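Ice-binding protein (PDB 3UYU) binds to the surface of ice crystals and inhibits their growth, conferring freeze tolerance with low thermal hysteresis activity. Local coordinates at residues Asp131-Gly136 against Ala157-Gly162; Gly182-Gly187 against Gly200-Gly205. The protein carries 2 engineered substitutions. All blocks are in the same frame, centred on the assembly; numbering follows the deposited sequence.

Overall arrangement
Following the chain from its N terminus, the early strands and the helix 76-96 come before both contacts. Contact 1 closes the loop that leaves Gly-136, runs through strands 142-146 and 150-152, and returns at Ala-157. Only after it has closed does contact 2 open, closing a shorter loop through strands 188-191 and 195-197. The two contacts therefore lie in series, neither nesting nor crossing, and each joins successive passes of the chain along one face of the right-handed beta-helix. The two are linked between Phe-158 and His-184, where Phe-158 N probably bonds His-184 O at 2.8 Å, and the rings of Phe-158 and Phe-185 meet. The centres are about 13 Å apart.

Contact 1: residues Asp131-Gly136 against Ala157-Gly162; sequences DLTFEG and AFTLAG
Thr-133 and Thr-159 meet through their hydroxyls on one face of two neighbouring parallel strands, Thr-133 OG1 donating to Thr-159 OG1 at 2.7 Å. Thr-159 OG1 reaches its partner by sitting between its own backbone N and carbonyl carbon (chi1 75°), while the CG2 methyl of Thr-133 lies 4.0 Å from Ala-161 CB. A hydroxyl on each threonine lets the two strands bond through their side chains as well as their backbones. At the start of the pair Asp-131 OD1 takes the backbone N of Ala-157 at 2.9 Å, met from above the carboxylate plane.

The backbone bonds follow the parallel pattern: Leu-132 N and Phe-134 N give to Ala-157 O and Thr-159 O, and Leu-132 O and Phe-134 O receive Thr-159 N and Ala-161 N. A last bond joins Gly-136 N to Ala-161 O. Like rungs stacked turn upon turn in a right-handed beta-helix, the pair lies between strand 113-115 and strand 184-186.

The apolar contacts lie on the other face. Leu-132 CD2 sits over a face of the Phe-158 ring, 3.9 Å from its centroid in a CH-pi contact. Phe-134 meets the same ring obliquely, its CE2 lying 3.5 Å from Phe-158 CD2, with the planes at 50°. A flat, wide side chain is apt at Phe-158, since it can serve both neighbours; Phe-134 in turn meets Trp-142 edge-to-face. An alanine at Phe-158 would leave Leu-132 CD2 without its ring face and would probably open a gap beside Phe-134 CE2.

Where the strands end, Gly-162 has a positive phi (83°), and a side chain there would run into Gly-136 N.

Contact 2: residues Gly182-Gly187 against Gly200-Gly205; sequences GAHFEG and GSSLNG
Glu-186 OE2 is gripped by two donors, Asn-204 ND2 from the neighbouring coil at 2.9 Å and His-184 NE2 from its own strand at 2.7 Å. The histidine comes to the anti lone pair with the oxygen almost in its ring plane; the amide arrives on the syn side, tilted out of the carboxylate plane. This polar network decorates one face of two successive rungs of the right-handed beta-helix, and the carboxylate would tend to stabilise a positive charge on the imidazole.

With CG set anti to the backbone N (chi1 176°), the imidazole of His-184 turns its ND1 to Ser-202 OG, 2.8 Å away; either could be the donor. Held at both nitrogens, the ring is fixed in rotation, and its CE1 edge lies beside Asn-204 ND2. A small serine leaves room for the imidazole, and its OG also bonds a water that lies 3.1 Å from Gly-200 O.

Four main-chain bonds tie the coils together, from Ser-202 N to Ala-183 O at one end through to Gly-187 N on Asn-204 O at the other, with Phe-185 giving its N to Ser-202 O and taking Asn-204 N on its O between them.

On the other face Phe-185 and Leu-203 lie side by side, with Phe-185 CD1 and Leu-203 CD1 3.4 Å apart. The Phe-185 ring also meets Phe-171 in the interior, where large apolar groups belong.

At the corner beyond, a side chain on Gly-205 would collide with Gly-187 O; instead, Gly-205 CA approaches Gly-187 O to 3.2 Å in a CA-H...O contact.

Contact 1: residues Asp131-Gly136 against Ala157-Gly162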
loop_
_atom_site.group_PDB
_atom_site.type_symbol
_atom_site.label_atom_id
_atom_site.label_comp_id
_atom_site.label_asym_id
_atom_site.label_seq_id
_atom_site.Cartn_x
_atom_site.Cartn_y
_atom_site.Cartn_z
ATOM N N ASP A 131 10.717 -3.615 34.700
ATOM C CA ASP A 131 10.703 -4.512 33.554
ATOM C C ASP A 131 9.330 -5.097 33.285
ATOM O O ASP A 131 8.510 -5.224 34.201
ATOM C CB ASP A 131 11.696 -5.698 33.808
ATOM C CG ASP A 131 13.149 -5.243 33.876
ATOM O OD1 ASP A 131 13.526 -4.089 33.570
ATOM O OD2 ASP A 131 13.991 -6.063 34.331
ATOM N N LEU A 132 9.058 -5.450 32.027
ATOM C CA LEU A 132 7.795 -5.984 31.583
ATOM C C LEU A 132 8.071 -7.214 30.723
ATOM O O LEU A 132 8.961 -7.177 29.847
ATOM C CB LEU A 132 7.077 -4.910 30.725
ATOM C CG LEU A 132 5.715 -5.296 30.097
ATOM C CD1 LEU A 132 4.681 -5.502 31.192
ATOM C CD2 LEU A 132 5.302 -4.120 29.152
ATOM N N THR A 133 7.366 -8.288 31.007
ATOM C CA THR A 133 7.557 -9.550 30.281
ATOM C C THR A 133 6.331 -9.886 29.483
ATOM O O THR A 133 5.227 -9.770 29.975
ATOM C CB THR A 133 7.803 -10.684 31.289
ATOM O OG1 THR A 133 8.997 -10.400 32.032
ATOM C CG2 THR A 133 7.989 -12.035 30.535
ATOM N N PHE A 134 6.526 -10.275 28.224
ATOM C CA PHE A 134 5.443 -10.825 27.370
ATOM C C PHE A 134 5.664 -12.303 27.330
ATOM O O PHE A 134 6.752 -12.723 26.934
ATOM C CB PHE A 134 5.511 -10.234 25.956
ATOM C CG PHE A 134 5.399 -8.758 25.950
ATOM C CD1 PHE A 134 4.208 -8.113 25.590
ATOM C CD2 PHE A 134 6.469 -7.986 26.302
ATOM C CE1 PHE A 134 4.129 -6.696 25.618
ATOM C CE2 PHE A 134 6.388 -6.588 26.331
ATOM C CZ PHE A 134 5.175 -5.952 25.979
ATOM N N GLU A 135 4.649 -13.075 27.703
ATOM C CA GLU A 135 4.785 -14.559 27.660
ATOM C C GLU A 135 3.773 -15.181 26.750
ATOM O O GLU A 135 2.535 -15.101 27.044
ATOM C CB GLU A 135 4.642 -15.147 29.054
ATOM C CG GLU A 135 4.956 -16.645 29.075
ATOM C CD GLU A 135 4.610 -17.320 30.407
ATOM O OE1 GLU A 135 4.980 -16.757 31.483
ATOM O OE2 GLU A 135 3.981 -18.435 30.355
ATOM N N GLY A 136 4.206 -15.794 25.645
ATOM C CA GLY A 136 3.276 -16.506 24.783
ATOM C C GLY A 136 4.077 -17.124 23.675
ATOM O O GLY A 136 5.264 -16.845 23.590
ATOM N N ALA A 157 13.279 -2.780 31.014
ATOM C CA ALA A 157 13.422 -3.568 29.799
ATOM C C ALA A 157 12.243 -4.458 29.527
ATOM O O ALA A 157 11.669 -5.085 30.440
ATOM C CB ALA A 157 14.717 -4.386 29.874
ATOM N N PHE A 158 11.797 -4.500 28.266
ATOM C CA PHE A 158 10.808 -5.487 27.809
ATOM C C PHE A 158 11.506 -6.814 27.523
ATOM O O PHE A 158 12.536 -6.832 26.859
ATOM C CB PHE A 158 10.066 -5.044 26.514
ATOM C CG PHE A 158 9.048 -3.909 26.712
ATOM C CD1 PHE A 158 9.049 -3.066 27.851
ATOM C CD2 PHE A 158 8.147 -3.674 25.687
ATOM C CE1 PHE A 158 8.101 -1.963 27.924
ATOM C CE2 PHE A 158 7.248 -2.581 25.714
ATOM C CZ PHE A 158 7.185 -1.767 26.864
ATOM N N THR A 159 10.957 -7.904 28.086
ATOM C CA THR A 159 11.547 -9.247 27.912
ATOM C C THR A 159 10.536 -10.126 27.220
ATOM O O THR A 159 9.316 -10.033 27.465
ATOM C CB THR A 159 11.994 -9.805 29.340
ATOM O OG1 THR A 159 10.873 -10.208 30.048
ATOM C CG2 THR A 159 12.706 -8.818 30.085
ATOM N N LEU A 160 11.032 -10.999 26.345
ATOM C CA LEU A 160 10.167 -11.935 25.643
ATOM C C LEU A 160 10.343 -13.308 26.343
ATOM O O LEU A 160 11.493 -13.737 26.743
ATOM C CB LEU A 160 10.566 -12.045 24.152
ATOM C CG LEU A 160 10.456 -10.740 23.381
ATOM C CD1 LEU A 160 10.964 -10.935 21.911
ATOM C CD2 LEU A 160 9.065 -10.133 23.529
ATOM N N ALA A 161 9.208 -13.980 26.518
ATOM C CA ALA A 161 9.268 -15.363 27.045
ATOM C C ALA A 161 8.284 -16.250 26.368
ATOM O O ALA A 161 7.320 -15.762 25.804
ATOM C CB ALA A 161 8.984 -15.309 28.546
ATOM N N GLY A 162 8.495 -17.580 26.393
ATOM C CA GLY A 162 7.541 -18.492 25.856
ATOM C C GLY A 162 7.591 -18.741 24.356
ATOM O O GLY A 162 6.803 -19.509 23.811
#

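Contact 2: residues Gly182-Gly187 against Gly200-Gly205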
loop_
_atom_site.group_PDB
_atom_site.type_symbol
_atom_site.label_atom_id
_atom_site.label_comp_id
_atom_site.label_asym_id
_atom_site.label_seq_id
_atom_site.Cartn_x
_atom_site.Cartn_y
_atom_site.Cartn_z
ATOM N N GLY A 182 18.086 4.688 28.547
ATOM C CA GLY A 182 18.599 3.294 28.601
ATOM C C GLY A 182 17.547 2.206 28.735
ATOM O O GLY A 182 17.894 1.052 29.026
ATOM N N ALA A 183 16.287 2.543 28.527
ATOM C CA ALA A 183 15.212 1.542 28.543
ATOM C C ALA A 183 15.226 0.766 27.224
ATOM O O ALA A 183 15.820 1.179 26.242
ATOM C CB ALA A 183 13.838 2.183 28.738
ATOM N N HIS A 184 14.660 -0.440 27.284
ATOM C CA HIS A 184 14.593 -1.309 26.077
ATOM C C HIS A 184 13.151 -1.727 25.800
ATOM O O HIS A 184 12.497 -2.385 26.625
ATOM C CB HIS A 184 15.439 -2.579 26.245
ATOM C CG HIS A 184 15.294 -3.488 25.078
ATOM N ND1 HIS A 184 15.873 -3.211 23.855
ATOM C CD2 HIS A 184 14.543 -4.587 24.924
ATOM C CE1 HIS A 184 15.486 -4.128 22.987
ATOM N NE2 HIS A 184 14.665 -4.970 23.607
ATOM N N PHE A 185 12.663 -1.338 24.610
ATOM C CA PHE A 185 11.334 -1.637 24.120
ATOM C C PHE A 185 11.365 -2.751 23.071
ATOM O O PHE A 185 12.337 -2.901 22.320
ATOM C CB PHE A 185 10.820 -0.315 23.507
ATOM C CG PHE A 185 9.309 -0.290 23.241
ATOM C CD1 PHE A 185 8.786 -0.782 22.022
ATOM C CD2 PHE A 185 8.448 0.273 24.172
ATOM C CE1 PHE A 185 7.370 -0.750 21.746
ATOM C CE2 PHE A 185 7.055 0.309 23.911
ATOM C CZ PHE A 185 6.536 -0.199 22.720
ATOM N N GLU A 186 10.277 -3.534 23.059
ATOM C CA GLU A 186 10.030 -4.562 22.007
ATOM C C GLU A 186 8.615 -4.317 21.421
ATOM O O GLU A 186 7.649 -4.296 22.166
ATOM C CB GLU A 186 10.009 -5.987 22.603
ATOM C CG GLU A 186 11.348 -6.457 23.099
ATOM C CD GLU A 186 12.257 -7.040 22.002
ATOM O OE1 GLU A 186 11.749 -7.690 21.088
ATOM O OE2 GLU A 186 13.504 -6.855 22.092
ATOM N N GLY A 187 8.543 -4.232 20.097
ATOM C CA GLY A 187 7.202 -4.149 19.473
ATOM C C GLY A 187 7.121 -3.037 18.440
ATOM O O GLY A 187 8.054 -2.254 18.202
ATOM N N GLY A 200 20.244 6.837 25.033
ATOM C CA GLY A 200 20.792 5.438 25.047
ATOM C C GLY A 200 19.727 4.341 25.206
ATOM O O GLY A 200 20.059 3.181 25.535
ATOM N N SER A 201 18.450 4.661 24.972
ATOM C CA SER A 201 17.416 3.617 24.863
ATOM C C SER A 201 17.529 2.846 23.559
ATOM O O SER A 201 18.237 3.241 22.666
ATOM C CB SER A 201 16.045 4.250 24.977
ATOM O OG SER A 201 15.888 5.197 23.919
ATOM N N SER A 202 16.839 1.702 23.529
ATOM C CA SER A 202 16.845 0.786 22.371
ATOM C C SER A 202 15.471 0.193 22.179
ATOM O O SER A 202 14.668 0.106 23.106
ATOM C CB SER A 202 17.895 -0.320 22.579
ATOM O OG SER A 202 17.614 -1.069 23.749
ATOM N N LEU A 203 15.198 -0.180 20.924
ATOM C CA LEU A 203 13.878 -0.673 20.522
ATOM C C LEU A 203 14.091 -1.659 19.410
ATOM O O LEU A 203 14.740 -1.360 18.395
ATOM C CB LEU A 203 12.999 0.498 20.010
ATOM C CG LEU A 203 11.498 0.207 19.756
ATOM C CD1 LEU A 203 10.613 1.384 20.176
ATOM C CD2 LEU A 203 11.268 -0.169 18.286
ATOM N N ASN A 204 13.555 -2.873 19.628
ATOM C CA ASN A 204 13.505 -3.822 18.543
ATOM C C ASN A 204 12.058 -3.906 18.084
ATOM O O ASN A 204 11.167 -4.291 18.832
ATOM C CB ASN A 204 13.964 -5.243 18.965
ATOM C CG ASN A 204 15.427 -5.305 19.419
ATOM O OD1 ASN A 204 16.305 -4.568 18.979
ATOM N ND2 ASN A 204 15.686 -6.294 20.257
ATOM N N GLY A 205 11.874 -3.513 16.830
ATOM C CA GLY A 205 10.461 -3.228 16.363
ATOM C C GLY A 205 10.532 -2.111 15.339
ATOM O O GLY A 205 11.458 -2.038 14.520
HETATM O O HOH W 1 18.955 0.349 25.924
#